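PDB 6C62: biuret hydrolase from Pseudomonas sp., which hydrolyses 1-carboxybiuret to urea-1,3-dicarboxylate and ammonia, a step in the bacterial degradation of atrazine. Local coordinates for residues A[120-125]-A[131-136]; A[415-418]-A[424-427]; A[302-307]-A[345-350]. All coordinates share one frame; numbering follows the deposited sequence.

Contact 1. Residues A[120-125]-A[131-136]; sequences MDEFAY and NTHYGP
The edge of the His133 imidazole meets the Glu122 carboxylate: NE2 gives OE2 a hydrogen bond, 2.8 Å long, that lies near the ring plane but comes down on the carboxylate from above its own plane. The two flat groups are turned 36° against each other. Glu122 gets there as an extended arm, with CG trans to the backbone N (chi1 173°), and its other oxygen, OE1, takes a bond from Glu325 N, so both oxygens are held. Beside this pair, Asn131 ND2 donates to Met120 O at 2.8 Å, nearly straight and in the amide plane, and also bonds Gly87 O. The far side of the amide turns back on its own loop. Asn131 OD1 accepts His133 N at 2.8 Å and Tyr134 N at 3.0 Å, an Asx turn and Asx motif that fix the amide's rotation. The CB of Asp121 points away from 131-136 and OD2 bonds Thr129 N; the Asp121 side chain lies about 4 Å from that of Ser150, and that of Met120 equally near Lys74, both charge-relay residues by similarity. The contact thus ties the loop following strand 113-118 to the bend between strands 130-131 and 135-139 of a small antiparallel pair.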
ATOM      1  N   MET A 120       4.866 -27.099  -9.307  1.00  9.83           N
ATOM      2  CA  MET A 120       4.497 -25.762  -9.680  1.00 10.17           C
ATOM      3  C   MET A 120       5.623 -25.097 -10.441  1.00 10.01           C
ATOM      4  O   MET A 120       6.768 -25.510 -10.353  1.00  8.72           O
ATOM      5  CB  MET A 120       4.104 -24.942  -8.448  1.00  9.78           C
ATOM      6  CG  MET A 120       5.201 -24.875  -7.359  1.00  9.75           C
ATOM      7  SD  MET A 120       4.872 -23.696  -6.029  1.00  9.76           S
ATOM      8  CE  MET A 120       5.220 -22.094  -6.738  1.00 10.86           C
ATOM      9  N   ASP A 121       5.315 -24.043 -11.196  1.00 11.28           N
ATOM     10  CA  ASP A 121       6.381 -23.209 -11.756  1.00 12.86           C
ATOM     11  C   ASP A 121       7.140 -22.586 -10.610  1.00 13.16           C
ATOM     12  O   ASP A 121       6.536 -22.188  -9.589  1.00 12.81           O
ATOM     13  CB  ASP A 121       5.886 -22.090 -12.646  1.00 15.98           C
ATOM     14  CG  ASP A 121       5.380 -22.599 -14.007  1.00 21.39           C
ATOM     15  OD1 ASP A 121       6.188 -23.073 -14.875  1.00 24.11           O
ATOM     16  OD2 ASP A 121       4.147 -22.546 -14.213  1.00 25.37           O
ATOM     17  N   GLU A 122       8.454 -22.494 -10.767  1.00 12.25           N
ATOM     18  CA  GLU A 122       9.310 -21.978  -9.674  1.00 12.41           C
ATOM     19  C   GLU A 122       8.866 -20.611  -9.206  1.00 11.29           C
ATOM     20  O   GLU A 122       8.731 -19.709  -9.981  1.00  9.97           O
ATOM     21  CB  GLU A 122      10.774 -21.906 -10.104  1.00 13.34           C
ATOM     22  CG  GLU A 122      11.604 -21.224  -9.037  1.00 14.25           C
ATOM     23  CD  GLU A 122      13.065 -21.071  -9.386  1.00 15.95           C
ATOM     24  OE1 GLU A 122      13.390 -19.979  -9.973  1.00 15.77           O
ATOM     25  OE2 GLU A 122      13.879 -21.967  -8.999  1.00 16.39           O
ATOM     26  N   PHE A 123       8.644 -20.491  -7.902  1.00 11.49           N
ATOM     27  CA  PHE A 123       8.277 -19.255  -7.259  1.00 11.80           C
ATOM     28  C   PHE A 123       7.004 -18.658  -7.784  1.00 12.02           C
ATOM     29  O   PHE A 123       6.755 -17.472  -7.605  1.00 12.51           O
ATOM     30  CB  PHE A 123       9.470 -18.242  -7.240  1.00 12.36           C
ATOM     31  CG  PHE A 123      10.615 -18.643  -6.344  1.00 11.73           C
ATOM     32  CD1 PHE A 123      10.411 -19.166  -5.095  1.00 12.01           C
ATOM     33  CD2 PHE A 123      11.935 -18.477  -6.756  1.00 12.22           C
ATOM     34  CE1 PHE A 123      11.498 -19.494  -4.278  1.00 11.72           C
ATOM     35  CE2 PHE A 123      12.992 -18.787  -5.957  1.00 11.90           C
ATOM     36  CZ  PHE A 123      12.779 -19.304  -4.702  1.00 10.96           C
ATOM     37  N   ALA A 124       6.187 -19.502  -8.428  1.00 12.68           N
ATOM     38  CA  ALA A 124       4.867 -19.165  -8.928  1.00 13.42           C
ATOM     39  C   ALA A 124       4.875 -18.258 -10.161  1.00 15.08           C
ATOM     40  O   ALA A 124       3.811 -17.843 -10.545  1.00 18.12           O
ATOM     41  CB  ALA A 124       4.002 -18.548  -7.826  1.00 13.31           C
ATOM     42  N   TYR A 125       6.003 -17.980 -10.802  1.00 15.35           N
ATOM     43  CA  TYR A 125       6.023 -17.071 -11.970  1.00 16.42           C
ATOM     44  C   TYR A 125       5.981 -17.860 -13.276  1.00 16.71           C
ATOM     45  O   TYR A 125       7.021 -18.286 -13.791  1.00 17.52           O
ATOM     46  CB  TYR A 125       7.276 -16.187 -11.952  1.00 15.94           C
ATOM     47  CG  TYR A 125       7.215 -14.849 -12.726  1.00 15.00           C
ATOM     48  CD1 TYR A 125       6.049 -14.378 -13.343  1.00 15.06           C
ATOM     49  CD2 TYR A 125       8.330 -14.017 -12.766  1.00 15.39           C
ATOM     50  CE1 TYR A 125       6.021 -13.169 -14.005  1.00 14.24           C
ATOM     51  CE2 TYR A 125       8.282 -12.739 -13.391  1.00 15.47           C
ATOM     52  CZ  TYR A 125       7.119 -12.327 -14.009  1.00 15.01           C
ATOM     53  OH  TYR A 125       7.064 -11.115 -14.690  1.00 17.75           O
ATOM     54  N   ASN A 131       8.767 -26.957 -15.240  1.00 14.68           N
ATOM     55  CA  ASN A 131       9.747 -26.686 -14.215  1.00 12.85           C
ATOM     56  C   ASN A 131      11.069 -27.366 -14.612  1.00 12.93           C
ATOM     57  O   ASN A 131      11.146 -28.641 -14.747  1.00 11.77           O
ATOM     58  CB  ASN A 131       9.211 -27.202 -12.871  1.00 12.10           C
ATOM     59  CG  ASN A 131      10.103 -26.775 -11.686  1.00 13.21           C
ATOM     60  OD1 ASN A 131      11.343 -27.065 -11.663  1.00 12.67           O
ATOM     61  ND2 ASN A 131       9.516 -26.067 -10.718  1.00 12.17           N
ATOM     62  N   THR A 132      12.122 -26.581 -14.778  1.00 12.81           N
ATOM     63  CA  THR A 132      13.432 -27.144 -15.162  1.00 13.19           C
ATOM     64  C   THR A 132      14.032 -28.094 -14.078  1.00 14.17           C
ATOM     65  O   THR A 132      14.653 -29.080 -14.412  1.00 14.10           O
ATOM     66  CB  THR A 132      14.440 -26.017 -15.521  1.00 14.34           C
ATOM     67  OG1 THR A 132      13.920 -25.254 -16.589  1.00 12.78           O
ATOM     68  CG2 THR A 132      15.847 -26.526 -15.930  1.00 16.08           C
ATOM     69  N   HIS A 133      13.821 -27.835 -12.801  1.00 12.78           N
ATOM     70  CA  HIS A 133      14.464 -28.581 -11.754  1.00 12.89           C
ATOM     71  C   HIS A 133      13.703 -29.907 -11.536  1.00 13.65           C
ATOM     72  O   HIS A 133      14.335 -30.959 -11.407  1.00 14.36           O
ATOM     73  CB  HIS A 133      14.480 -27.840 -10.435  1.00 14.74           C
ATOM     74  CG  HIS A 133      14.822 -26.385 -10.518  1.00 15.30           C
ATOM     75  ND1 HIS A 133      15.985 -25.924 -11.070  1.00 15.44           N
ATOM     76  CD2 HIS A 133      14.152 -25.289 -10.075  1.00 16.56           C
ATOM     77  CE1 HIS A 133      16.025 -24.610 -10.989  1.00 17.09           C
ATOM     78  NE2 HIS A 133      14.917 -24.195 -10.378  1.00 17.10           N
ATOM     79  N   TYR A 134      12.364 -29.847 -11.477  1.00 11.01           N
ATOM     80  CA  TYR A 134      11.536 -30.972 -11.123  1.00 11.75           C
ATOM     81  C   TYR A 134      10.887 -31.695 -12.307  1.00 11.77           C
ATOM     82  O   TYR A 134      10.231 -32.705 -12.109  1.00 12.47           O
ATOM     83  CB  TYR A 134      10.454 -30.529 -10.094  1.00 11.70           C
ATOM     84  CG  TYR A 134      11.097 -30.061  -8.853  1.00 11.77           C
ATOM     85  CD1 TYR A 134      11.691 -30.946  -7.992  1.00 12.58           C
ATOM     86  CD2 TYR A 134      11.232 -28.716  -8.588  1.00 11.56           C
ATOM     87  CE1 TYR A 134      12.326 -30.485  -6.820  1.00 12.58           C
ATOM     88  CE2 TYR A 134      11.873 -28.273  -7.482  1.00 11.74           C
ATOM     89  CZ  TYR A 134      12.442 -29.159  -6.605  1.00 12.05           C
ATOM     90  OH  TYR A 134      13.123 -28.683  -5.517  1.00 11.86           O
ATOM     91  N   GLY A 135      11.031 -31.144 -13.496  1.00 10.97           N
ATOM     92  CA  GLY A 135      10.392 -31.632 -14.682  1.00 11.83           C
ATOM     93  C   GLY A 135       8.988 -31.065 -14.882  1.00 12.08           C
ATOM     94  O   GLY A 135       8.359 -30.561 -13.917  1.00 11.59           O
ATOM     95  N   PRO A 136       8.493 -31.107 -16.141  1.00 12.02           N
ATOM     96  CA  PRO A 136       7.147 -30.601 -16.388  1.00 11.63           C
ATOM     97  C   PRO A 136       6.100 -31.482 -15.776  1.00 11.97           C
ATOM     98  O   PRO A 136       6.306 -32.732 -15.657  1.00 12.85           O
ATOM     99  CB  PRO A 136       7.007 -30.665 -17.917  1.00 12.13           C
ATOM    100  CG  PRO A 136       7.869 -31.818 -18.288  1.00 13.05           C
ATOM    101  CD  PRO A 136       9.064 -31.748 -17.359  1.00 13.01           C
TER

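Contact 2. Residues A[415-418]-A[424-427]; sequences PTWP and MPIG
Pro425 lies flat against the indole of Trp417, its CB, CG and CD all touching the six-membered ring. CB sits over one face of that ring, 3.5 Å from its centroid and 7° off the normal, a CH-pi contact; the same CB is 3.4 Å from Thr416 O. CG comes next, 3.7 Å from Trp417 CH2, and CD closes on Trp417 CZ3 at 3.5 Å. The indole NE1 bonds Arg454 O, which would help to orient the ring, and His141 meets it edge-to-face. Behind this stack the backbones form an antiparallel hydrogen-bonded pair, Thr416 with Ile426. Ile426 O accepts twice, from Thr416 N and, at 2.8 Å, from Thr416 OG1, the two donors coming from opposite faces of its plane. With chi1 at 75°, OG1 stands between the backbone N and carbonyl carbon, within reach of that oxygen. Ile426 CG2 packs on Pro418 CG at 3.5 Å, the side chains crossing at about a right angle, and a water lies between Pro418 O and Met424 O. The residues belong to the hairpin of strands 411-416 and 426-432 in the large mixed sheet; helix 270-283 lies against Thr416, Pro418 and Ile426.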
ATOM      1  N   PRO A 415     -15.196 -26.302 -16.191  1.00 12.17           N
ATOM      2  CA  PRO A 415     -14.570 -27.050 -17.299  1.00 13.19           C
ATOM      3  C   PRO A 415     -15.608 -27.429 -18.390  1.00 15.29           C
ATOM      4  O   PRO A 415     -16.670 -27.943 -18.041  1.00 18.71           O
ATOM      5  CB  PRO A 415     -14.007 -28.282 -16.613  1.00 12.53           C
ATOM      6  CG  PRO A 415     -14.952 -28.511 -15.463  1.00 12.32           C
ATOM      7  CD  PRO A 415     -15.391 -27.134 -15.002  1.00 12.89           C
ATOM      8  N   THR A 416     -15.341 -27.061 -19.638  1.00 16.90           N
ATOM      9  CA  THR A 416     -16.198 -27.376 -20.779  1.00 19.06           C
ATOM     10  C   THR A 416     -15.378 -28.029 -21.895  1.00 21.32           C
ATOM     11  O   THR A 416     -14.116 -28.071 -21.850  1.00 20.50           O
ATOM     12  CB  THR A 416     -16.900 -26.130 -21.358  1.00 20.38           C
ATOM     13  OG1 THR A 416     -15.958 -25.377 -22.089  1.00 19.94           O
ATOM     14  CG2 THR A 416     -17.503 -25.217 -20.266  1.00 19.66           C
ATOM     15  N   TRP A 417     -16.099 -28.603 -22.866  1.00 21.94           N
ATOM     16  CA  TRP A 417     -15.506 -29.516 -23.836  1.00 21.98           C
ATOM     17  C   TRP A 417     -16.015 -29.095 -25.223  1.00 27.18           C
ATOM     18  O   TRP A 417     -16.922 -29.699 -25.740  1.00 26.39           O
ATOM     19  CB  TRP A 417     -15.856 -30.964 -23.503  1.00 21.47           C
ATOM     20  CG  TRP A 417     -15.266 -31.364 -22.168  1.00 20.59           C
ATOM     21  CD1 TRP A 417     -15.828 -31.188 -20.943  1.00 20.71           C
ATOM     22  CD2 TRP A 417     -14.000 -31.940 -21.945  1.00 19.65           C
ATOM     23  NE1 TRP A 417     -14.999 -31.656 -19.968  1.00 20.31           N
ATOM     24  CE2 TRP A 417     -13.853 -32.111 -20.551  1.00 20.06           C
ATOM     25  CE3 TRP A 417     -12.936 -32.315 -22.786  1.00 21.63           C
ATOM     26  CZ2 TRP A 417     -12.692 -32.659 -19.979  1.00 20.02           C
ATOM     27  CZ3 TRP A 417     -11.799 -32.892 -22.214  1.00 19.75           C
ATOM     28  CH2 TRP A 417     -11.692 -33.043 -20.825  1.00 20.10           C
ATOM     29  N   PRO A 418     -15.445 -28.019 -25.794  1.00 31.12           N
ATOM     30  CA  PRO A 418     -15.913 -27.570 -27.114  1.00 33.00           C
ATOM     31  C   PRO A 418     -15.529 -28.546 -28.281  1.00 32.78           C
ATOM     32  O   PRO A 418     -14.520 -29.267 -28.226  1.00 28.04           O
ATOM     33  CB  PRO A 418     -15.305 -26.155 -27.251  1.00 30.46           C
ATOM     34  CG  PRO A 418     -14.078 -26.201 -26.395  1.00 31.03           C
ATOM     35  CD  PRO A 418     -14.271 -27.256 -25.328  1.00 31.84           C
ATOM     36  N   MET A 424      -9.799 -31.622 -26.408  1.00 20.92           N
ATOM     37  CA  MET A 424      -9.187 -30.972 -25.225  1.00 19.24           C
ATOM     38  C   MET A 424     -10.165 -30.008 -24.563  1.00 17.78           C
ATOM     39  O   MET A 424     -11.012 -29.382 -25.239  1.00 17.08           O
ATOM     40  CB  MET A 424      -7.881 -30.266 -25.589  1.00 18.71           C
ATOM     41  CG  MET A 424      -6.744 -31.181 -26.031  1.00 19.86           C
ATOM     42  SD  MET A 424      -6.238 -32.355 -24.766  1.00 21.91           S
ATOM     43  CE  MET A 424      -5.304 -31.332 -23.626  1.00 24.06           C
ATOM     44  N   PRO A 425     -10.082 -29.881 -23.229  1.00 16.71           N
ATOM     45  CA  PRO A 425     -11.032 -28.969 -22.584  1.00 15.78           C
ATOM     46  C   PRO A 425     -10.599 -27.470 -22.644  1.00 16.19           C
ATOM     47  O   PRO A 425      -9.467 -27.141 -22.995  1.00 15.01           O
ATOM     48  CB  PRO A 425     -11.052 -29.462 -21.136  1.00 16.40           C
ATOM     49  CG  PRO A 425      -9.674 -29.931 -20.921  1.00 16.49           C
ATOM     50  CD  PRO A 425      -9.199 -30.529 -22.257  1.00 17.15           C
ATOM     51  N   ILE A 426     -11.537 -26.611 -22.290  1.00 16.22           N
ATOM     52  CA  ILE A 426     -11.268 -25.203 -22.073  1.00 18.68           C
ATOM     53  C   ILE A 426     -12.254 -24.687 -21.050  1.00 16.77           C
ATOM     54  O   ILE A 426     -13.393 -25.114 -21.002  1.00 19.17           O
ATOM     55  CB  ILE A 426     -11.244 -24.425 -23.403  1.00 19.84           C
ATOM     56  CG1 ILE A 426     -10.436 -23.153 -23.273  1.00 21.82           C
ATOM     57  CG2 ILE A 426     -12.646 -24.153 -23.875  1.00 21.81           C
ATOM     58  CD1 ILE A 426     -10.104 -22.523 -24.609  1.00 22.34           C
ATOM     59  N   GLY A 427     -11.794 -23.823 -20.149  1.00 17.12           N
ATOM     60  CA  GLY A 427     -12.611 -23.382 -19.053  1.00 14.47           C
ATOM     61  C   GLY A 427     -13.332 -22.079 -19.333  1.00 13.97           C
ATOM     62  O   GLY A 427     -12.901 -21.278 -20.200  1.00 12.70           O
TER
HETATM   63  O   HOH W   1     -13.438 -30.756 -26.197  1.00 20.18           O

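Contact 3. Residues A[302-307]-A[345-350]; sequences FVITAS and RAQRFR
The flat carboxamide of Gln347 lies across the end of Ile304. Ile304 CD1 sits almost straight over the amide carbon on one face, 3.9 Å from Gln347 CD, and Ile304 CG1 lies on the same face near NE2, 4.2 Å away. On that face too, off the nitrogen end, is the other branch, with Ile304 CG2 4.1 Å from Gln347 NE2. The same NE2 donates to Tyr343 OH and, weakly, to Ser205 OG, so the amide nitrogen has polar partners while one face of the group rests on hydrocarbon. The two side chains cross at about a right angle. The Gln347 chain folds at chi2 (-69°), which brings the amide over the isoleucine.

The apolar centre is small. Ala346 CB is 3.6 Å from Ile304 CD1 and 3.8 Å from Ile304 CG1, and Val303 CG1 adds a looser touch to Ala346 CB at 4.3 Å. Ile304 can reach this far because CG1 is trans to the carbonyl carbon and CD1 continues the chain outward. No hydrogen bond crosses between the segments.

On the neighbouring turn, Phe349 packs on Ile296 and Ala300 of helix 294-312, extending the same interface. Arg348 bonds the backbone of a chain of another protein in the assembly, so helix 340-360 has partners outside its own chain as well.

The segment axes approach to 9.8 Å with their N-to-C directions 133° apart, an oblique and broadly antiparallel packing. This is plain helix-helix packing in the amidase fold, away from the annotated active-site residues, with Ala346 and Ile304 at the closest backbone approach and the isoleucine side chain reaching across to the alanine CB.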
ATOM      1  N   PHE A 302       0.673  -6.667 -14.387  1.00  9.72           N
ATOM      2  CA  PHE A 302       1.925  -7.186 -14.900  1.00  9.82           C
ATOM      3  C   PHE A 302       3.082  -6.444 -14.298  1.00  9.89           C
ATOM      4  O   PHE A 302       4.072  -7.054 -13.843  1.00  9.55           O
ATOM      5  CB  PHE A 302       1.934  -7.104 -16.429  1.00 10.98           C
ATOM      6  CG  PHE A 302       3.008  -7.902 -17.081  1.00 12.21           C
ATOM      7  CD1 PHE A 302       4.272  -7.445 -17.103  1.00 14.69           C
ATOM      8  CD2 PHE A 302       2.735  -9.098 -17.694  1.00 13.96           C
ATOM      9  CE1 PHE A 302       5.308  -8.170 -17.673  1.00 15.73           C
ATOM     10  CE2 PHE A 302       3.747  -9.826 -18.335  1.00 15.75           C
ATOM     11  CZ  PHE A 302       5.041  -9.352 -18.314  1.00 16.34           C
ATOM     12  N   VAL A 303       2.979  -5.121 -14.260  1.00  9.64           N
ATOM     13  CA  VAL A 303       3.991  -4.250 -13.682  1.00  9.03           C
ATOM     14  C   VAL A 303       4.214  -4.511 -12.213  1.00  8.30           C
ATOM     15  O   VAL A 303       5.360  -4.662 -11.795  1.00  8.29           O
ATOM     16  CB  VAL A 303       3.654  -2.746 -14.003  1.00 10.14           C
ATOM     17  CG1 VAL A 303       4.487  -1.812 -13.161  1.00 10.12           C
ATOM     18  CG2 VAL A 303       3.931  -2.446 -15.475  1.00 10.61           C
ATOM     19  N   ILE A 304       3.166  -4.564 -11.446  1.00  7.70           N
ATOM     20  CA  ILE A 304       3.249  -4.798 -10.001  1.00  7.86           C
ATOM     21  C   ILE A 304       3.806  -6.189  -9.697  1.00  8.26           C
ATOM     22  O   ILE A 304       4.579  -6.361  -8.827  1.00  7.18           O
ATOM     23  CB  ILE A 304       1.859  -4.594  -9.376  1.00  7.51           C
ATOM     24  CG1 ILE A 304       1.590  -3.080  -9.345  1.00  8.05           C
ATOM     25  CG2 ILE A 304       1.729  -5.154  -7.965  1.00  7.47           C
ATOM     26  CD1 ILE A 304       0.131  -2.697  -9.112  1.00  8.37           C
ATOM     27  N   THR A 305       3.383  -7.161 -10.468  1.00  8.30           N
ATOM     28  CA  THR A 305       3.804  -8.556 -10.308  1.00  8.82           C
ATOM     29  C   THR A 305       5.310  -8.667 -10.480  1.00  8.87           C
ATOM     30  O   THR A 305       5.973  -9.272  -9.658  1.00  9.38           O
ATOM     31  CB  THR A 305       3.074  -9.466 -11.310  1.00  8.56           C
ATOM     32  OG1 THR A 305       1.686  -9.569 -10.906  1.00  9.55           O
ATOM     33  CG2 THR A 305       3.707 -10.822 -11.373  1.00  9.17           C
ATOM     34  N   ALA A 306       5.817  -8.118 -11.577  1.00  8.90           N
ATOM     35  CA  ALA A 306       7.227  -8.277 -11.882  1.00  8.81           C
ATOM     36  C   ALA A 306       8.114  -7.595 -10.831  1.00  8.65           C
ATOM     37  O   ALA A 306       9.110  -8.123 -10.451  1.00  7.78           O
ATOM     38  CB  ALA A 306       7.536  -7.732 -13.265  1.00  8.62           C
ATOM     39  N   SER A 307       7.766  -6.372 -10.436  1.00  9.08           N
ATOM     40  CA  SER A 307       8.579  -5.690  -9.434  1.00 10.33           C
ATOM     41  C   SER A 307       8.476  -6.329  -8.032  1.00  9.74           C
ATOM     42  O   SER A 307       9.520  -6.492  -7.375  1.00  9.43           O
ATOM     43  CB  SER A 307       8.227  -4.216  -9.401  1.00 11.38           C
ATOM     44  OG  SER A 307       8.806  -3.637 -10.556  1.00 12.74           O
ATOM     45  N   ARG A 345       2.545   4.398 -10.529  1.00  9.78           N
ATOM     46  CA  ARG A 345       1.434   4.639 -11.419  1.00 10.33           C
ATOM     47  C   ARG A 345       0.425   3.503 -11.463  1.00  9.93           C
ATOM     48  O   ARG A 345      -0.801   3.737 -11.431  1.00  9.33           O
ATOM     49  CB  ARG A 345       1.922   4.976 -12.825  1.00 13.28           C
ATOM     50  CG  ARG A 345       0.725   5.453 -13.632  1.00 16.61           C
ATOM     51  CD  ARG A 345       1.096   6.000 -14.979  1.00 21.48           C
ATOM     52  NE  ARG A 345       1.182   7.422 -14.834  1.00 22.55           N
ATOM     53  CZ  ARG A 345       0.246   8.334 -15.066  1.00 21.04           C
ATOM     54  NH1 ARG A 345      -0.887   8.122 -15.696  1.00 22.50           N
ATOM     55  NH2 ARG A 345       0.577   9.557 -14.757  1.00 19.93           N
ATOM     56  N   ALA A 346       0.917   2.255 -11.470  1.00  9.09           N
ATOM     57  CA  ALA A 346       0.056   1.096 -11.375  1.00  8.96           C
ATOM     58  C   ALA A 346      -0.739   1.003 -10.106  1.00  8.36           C
ATOM     59  O   ALA A 346      -1.940   0.660 -10.129  1.00  9.10           O
ATOM     60  CB  ALA A 346       0.876  -0.182 -11.622  1.00  8.89           C
ATOM     61  N   GLN A 347      -0.106   1.318  -8.978  1.00  9.01           N
ATOM     62  CA  GLN A 347      -0.826   1.371  -7.698  1.00  9.22           C
ATOM     63  C   GLN A 347      -1.903   2.516  -7.635  1.00  9.82           C
ATOM     64  O   GLN A 347      -2.952   2.354  -7.014  1.00  9.95           O
ATOM     65  CB  GLN A 347       0.146   1.489  -6.543  1.00 10.73           C
ATOM     66  CG  GLN A 347       0.964   0.226  -6.229  1.00 11.08           C
ATOM     67  CD  GLN A 347       0.133  -0.913  -5.646  1.00 13.31           C
ATOM     68  OE1 GLN A 347      -1.083  -0.783  -5.498  1.00 13.34           O
ATOM     69  NE2 GLN A 347       0.805  -2.084  -5.346  1.00 13.85           N
ATOM     70  N   ARG A 348      -1.634   3.624  -8.301  1.00  9.05           N
ATOM     71  CA  ARG A 348      -2.598   4.739  -8.341  1.00  9.33           C
ATOM     72  C   ARG A 348      -3.733   4.406  -9.296  1.00  8.98           C
ATOM     73  O   ARG A 348      -4.906   4.647  -8.991  1.00  9.01           O
ATOM     74  CB  ARG A 348      -1.901   6.044  -8.721  1.00  9.76           C
ATOM     75  CG  ARG A 348      -1.000   6.546  -7.648  1.00 11.36           C
ATOM     76  CD  ARG A 348      -0.076   7.691  -7.985  1.00 13.10           C
ATOM     77  NE  ARG A 348      -0.838   8.891  -8.285  1.00 13.80           N
ATOM     78  CZ  ARG A 348      -0.464   9.843  -9.144  1.00 14.44           C
ATOM     79  NH1 ARG A 348       0.694   9.839  -9.744  1.00 14.70           N
ATOM     80  NH2 ARG A 348      -1.244  10.878  -9.339  1.00 16.47           N
ATOM     81  N   PHE A 349      -3.394   3.797 -10.433  1.00  8.88           N
ATOM     82  CA  PHE A 349      -4.392   3.288 -11.355  1.00  9.33           C
ATOM     83  C   PHE A 349      -5.283   2.262 -10.683  1.00  8.50           C
ATOM     84  O   PHE A 349      -6.480   2.204 -10.937  1.00  7.75           O
ATOM     85  CB  PHE A 349      -3.756   2.734 -12.625  1.00 11.00           C
ATOM     86  CG  PHE A 349      -4.712   1.958 -13.485  1.00 11.46           C
ATOM     87  CD1 PHE A 349      -5.644   2.634 -14.247  1.00 14.00           C
ATOM     88  CD2 PHE A 349      -4.722   0.604 -13.481  1.00 12.96           C
ATOM     89  CE1 PHE A 349      -6.606   1.963 -15.011  1.00 14.68           C
ATOM     90  CE2 PHE A 349      -5.670  -0.092 -14.254  1.00 14.36           C
ATOM     91  CZ  PHE A 349      -6.590   0.603 -15.037  1.00 14.02           C
ATOM     92  N   ARG A 350      -4.715   1.426  -9.826  1.00  8.71           N
ATOM     93  CA  ARG A 350      -5.499   0.367  -9.214  1.00  8.91           C
ATOM     94  C   ARG A 350      -6.700   0.918  -8.392  1.00  8.83           C
ATOM     95  O   ARG A 350      -7.722   0.260  -8.307  1.00  8.80           O
ATOM     96  CB  ARG A 350      -4.612  -0.536  -8.330  1.00  9.55           C
ATOM     97  CG  ARG A 350      -5.303  -1.840  -7.977  1.00  9.56           C
ATOM     98  CD  ARG A 350      -4.461  -2.737  -7.133  1.00  9.47           C
ATOM     99  NE  ARG A 350      -4.903  -4.116  -7.161  1.00  9.03           N
ATOM    100  CZ  ARG A 350      -4.333  -5.073  -6.453  1.00  9.17           C
ATOM    101  NH1 ARG A 350      -3.322  -4.823  -5.604  1.00  9.44           N
ATOM    102  NH2 ARG A 350      -4.800  -6.306  -6.571  1.00  9.53           N
TER

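In the fold
Along the chain the order is contact 1, contact 3, contact 2, with no overlap. Contacts 1 and 3 have centres 24 Å apart yet touch: Tyr125 OH lies 3.7 Å from Ala306 CB, so the loop after strand 113-118 rests on helix 294-312. Contact 2 stands apart, its centre 25 Å from contact 1 and 32 Å from contact 3, with nearest atoms about 14 and 20 Å away. It lies at the turn end of the hairpin 411-416/426-432 of the large mixed sheet, to which contact 1 is linked through strand 113-118, whereas contact 3 joins two helices. Contact 1 alone approaches the probable charge-relay residues; the other two belong to the surrounding amidase framework.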